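Local coordinates for hypothetical protein BA_2335 (Bacillus anthracis, PDB 4H4N) that is of unknown function but folds as a small all-beta protein in which a two-stranded antiparallel sheet packs against a three-stranded one, at residues A[8-13]-A[45-50]. Numbering follows the deposited sequence.
Sequences PIAFKV and CQTITR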
loop_
_atom_site.group_PDB
_atom_site.type_symbol
_atom_site.label_atom_id
_atom_site.label_comp_id
_atom_site.label_asym_id
_atom_site.label_seq_id
_atom_site.Cartn_x
_atom_site.Cartn_y
_atom_site.Cartn_z
ATOM N N PRO A 8 -7.674 10.158 -4.894
ATOM C CA PRO A 8 -7.472 8.856 -4.279
ATOM C C PRO A 8 -6.667 7.923 -5.180
ATOM O O PRO A 8 -6.750 8.033 -6.410
ATOM C CB PRO A 8 -8.906 8.326 -4.135
ATOM C CG PRO A 8 -9.717 9.548 -3.929
ATOM C CD PRO A 8 -9.087 10.582 -4.819
ATOM N N ILE A 9 -5.844 7.077 -4.569
ATOM C CA ILE A 9 -5.151 6.008 -5.286
ATOM C C ILE A 9 -5.752 4.725 -4.717
ATOM O O ILE A 9 -5.798 4.546 -3.496
ATOM C CB ILE A 9 -3.612 6.020 -5.106
ATOM C CG1 ILE A 9 -3.023 7.389 -5.419
ATOM C CG2 ILE A 9 -2.985 4.956 -5.988
ATOM C CD1 ILE A 9 -1.576 7.517 -4.973
ATOM N N ALA A 10 -6.212 3.836 -5.599
ATOM C CA ALA A 10 -6.865 2.595 -5.201
ATOM C C ALA A 10 -5.879 1.446 -5.246
ATOM O O ALA A 10 -5.056 1.355 -6.156
ATOM C CB ALA A 10 -8.044 2.309 -6.128
ATOM N N PHE A 11 -6.038 0.527 -4.298
ATOM C CA PHE A 11 -5.199 -0.656 -4.157
ATOM C C PHE A 11 -6.033 -1.890 -3.867
ATOM O O PHE A 11 -6.969 -1.846 -3.097
ATOM C CB PHE A 11 -4.208 -0.469 -3.009
ATOM C CG PHE A 11 -3.246 0.622 -3.248
ATOM C CD1 PHE A 11 -2.130 0.393 -4.026
ATOM C CD2 PHE A 11 -3.454 1.879 -2.738
ATOM C CE1 PHE A 11 -1.240 1.401 -4.300
ATOM C CE2 PHE A 11 -2.555 2.896 -2.986
ATOM C CZ PHE A 11 -1.453 2.657 -3.778
ATOM N N LYS A 12 -5.673 -2.996 -4.497
ATOM C CA LYS A 12 -6.305 -4.277 -4.217
ATOM C C LYS A 12 -5.428 -5.021 -3.228
ATOM O O LYS A 12 -4.262 -5.298 -3.498
ATOM C CB LYS A 12 -6.470 -5.098 -5.487
ATOM C CG LYS A 12 -7.176 -6.416 -5.249
ATOM C CD LYS A 12 -7.582 -7.081 -6.546
ATOM C CE LYS A 12 -6.385 -7.467 -7.389
ATOM N NZ LYS A 12 -6.774 -8.044 -8.680
ATOM N N VAL A 13 -5.982 -5.360 -2.086
ATOM C CA VAL A 13 -5.253 -6.068 -1.064
ATOM C C VAL A 13 -5.659 -7.533 -1.147
ATOM O O VAL A 13 -6.833 -7.858 -1.018
ATOM C CB VAL A 13 -5.514 -5.522 0.328
ATOM C CG1 VAL A 13 -4.590 -6.184 1.334
ATOM C CG2 VAL A 13 -5.358 -3.997 0.348
ATOM N N CYS A 45 -10.597 -3.903 -2.178
ATOM C CA CYS A 45 -10.048 -2.656 -2.665
ATOM C C CYS A 45 -10.170 -1.596 -1.579
ATOM O O CYS A 45 -11.190 -1.497 -0.902
ATOM C CB CYS A 45 -10.806 -2.226 -3.940
ATOM S SG CYS A 45 -10.185 -0.749 -4.756
ATOM N N GLN A 46 -9.116 -0.803 -1.421
ATOM C CA GLN A 46 -9.091 0.318 -0.491
ATOM C C GLN A 46 -8.406 1.484 -1.160
ATOM O O GLN A 46 -7.415 1.293 -1.871
ATOM C CB GLN A 46 -8.289 -0.061 0.763
ATOM C CG GLN A 46 -7.864 1.085 1.669
ATOM C CD GLN A 46 -8.957 1.478 2.599
ATOM O OE1 GLN A 46 -9.640 0.617 3.160
ATOM N NE2 GLN A 46 -9.115 2.779 2.815
ATOM N N THR A 47 -8.901 2.692 -0.923
ATOM C CA THR A 47 -8.203 3.871 -1.420
ATOM C C THR A 47 -7.361 4.551 -0.338
ATOM O O THR A 47 -7.658 4.490 0.864
ATOM C CB THR A 47 -9.143 4.912 -1.972
ATOM O OG1 THR A 47 -10.033 5.330 -0.947
ATOM C CG2 THR A 47 -9.907 4.375 -3.143
ATOM N N ILE A 48 -6.276 5.162 -0.802
ATOM C CA ILE A 48 -5.395 6.003 0.005
ATOM C C ILE A 48 -5.663 7.420 -0.521
ATOM O O ILE A 48 -5.499 7.696 -1.714
ATOM C CB ILE A 48 -3.916 5.611 -0.172
ATOM C CG1 ILE A 48 -3.626 4.204 0.398
ATOM C CG2 ILE A 48 -3.017 6.653 0.488
ATOM C CD1 ILE A 48 -3.805 4.070 1.895
ATOM N N THR A 49 -6.081 8.318 0.374
ATOM C CA THR A 49 -6.430 9.668 -0.004
ATOM C C THR A 49 -5.449 10.712 0.515
ATOM O O THR A 49 -5.479 11.856 0.067
ATOM C CB THR A 49 -7.849 10.004 0.494
ATOM O OG1 THR A 49 -7.914 9.867 1.916
ATOM C CG2 THR A 49 -8.860 9.064 -0.142
ATOM N N ARG A 50 -4.589 10.325 1.454
ATOM C CA ARG A 50 -3.590 11.221 2.016
ATOM C C ARG A 50 -2.234 10.623 1.731
ATOM O O ARG A 50 -1.963 9.473 2.052
ATOM C CB ARG A 50 -3.810 11.390 3.520
ATOM C CG ARG A 50 -5.188 11.990 3.849
ATOM C CD ARG A 50 -5.397 12.307 5.309
ATOM N NE ARG A 50 -4.486 13.338 5.766
ATOM C CZ ARG A 50 -4.448 13.806 7.017
ATOM N NH1 ARG A 50 -5.263 13.318 7.938
ATOM N NH2 ARG A 50 -3.575 14.739 7.358
#
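Phe11 and Ile48 meet on the inner face of a two-stranded antiparallel sheet, strands 9-13 and 44-48, which lies against the three-stranded sheet of this small all-beta fold. Ile48 brings CG1 to the ring, 3.8 Å from Phe11 CE2, and the two side chains cross at a slant. With Ile48 CG1 anti to the carbonyl carbon (chi1 -67°), that branch rises from the sheet and runs toward the Phe11 ring, which leans across from its own strand. The carbonyl of Gln46 sits near the plane of the Phe11 ring, at its edge. Beyond the pair, Phe11 reaches Leu19 and Val21 and meets the Tyr57 ring edge-to-face, while Ile48 touches Val34 and Ile36; the inner face thus joins the two sheets.

Ile9 and Ile48 form one hydrogen-bonded pair, with Ile48 N to Ile9 O at 2.8 Å and nearly straight. Phe11 and Gln46 form the other, where Phe11 N to Gln46 O is more bent (150°). The Gln46 side chain leads away from strand 9-13 and its amide folds forward along its own strand, NE2 donating to Thr47 O at 3.0 Å.

At the end of the strand pair Pro8 meets Thr49 at a slant, its CG 3.9 Å from Thr49 CG2. Ala10, Thr47, Lys12 and Cys45 line the outer, exposed face. Ala10 CB touches both Thr47 CG2 and Cys45 SG, which approach from directions roughly at right angles. The Cys45 sulfur is linked covalently to a beta-mercaptoethanol, probably from the crystallisation liquor; its rotation anti to the backbone N (chi1 -176°) swings SG toward strand 9-13, 4.0 Å from Ala10 CB.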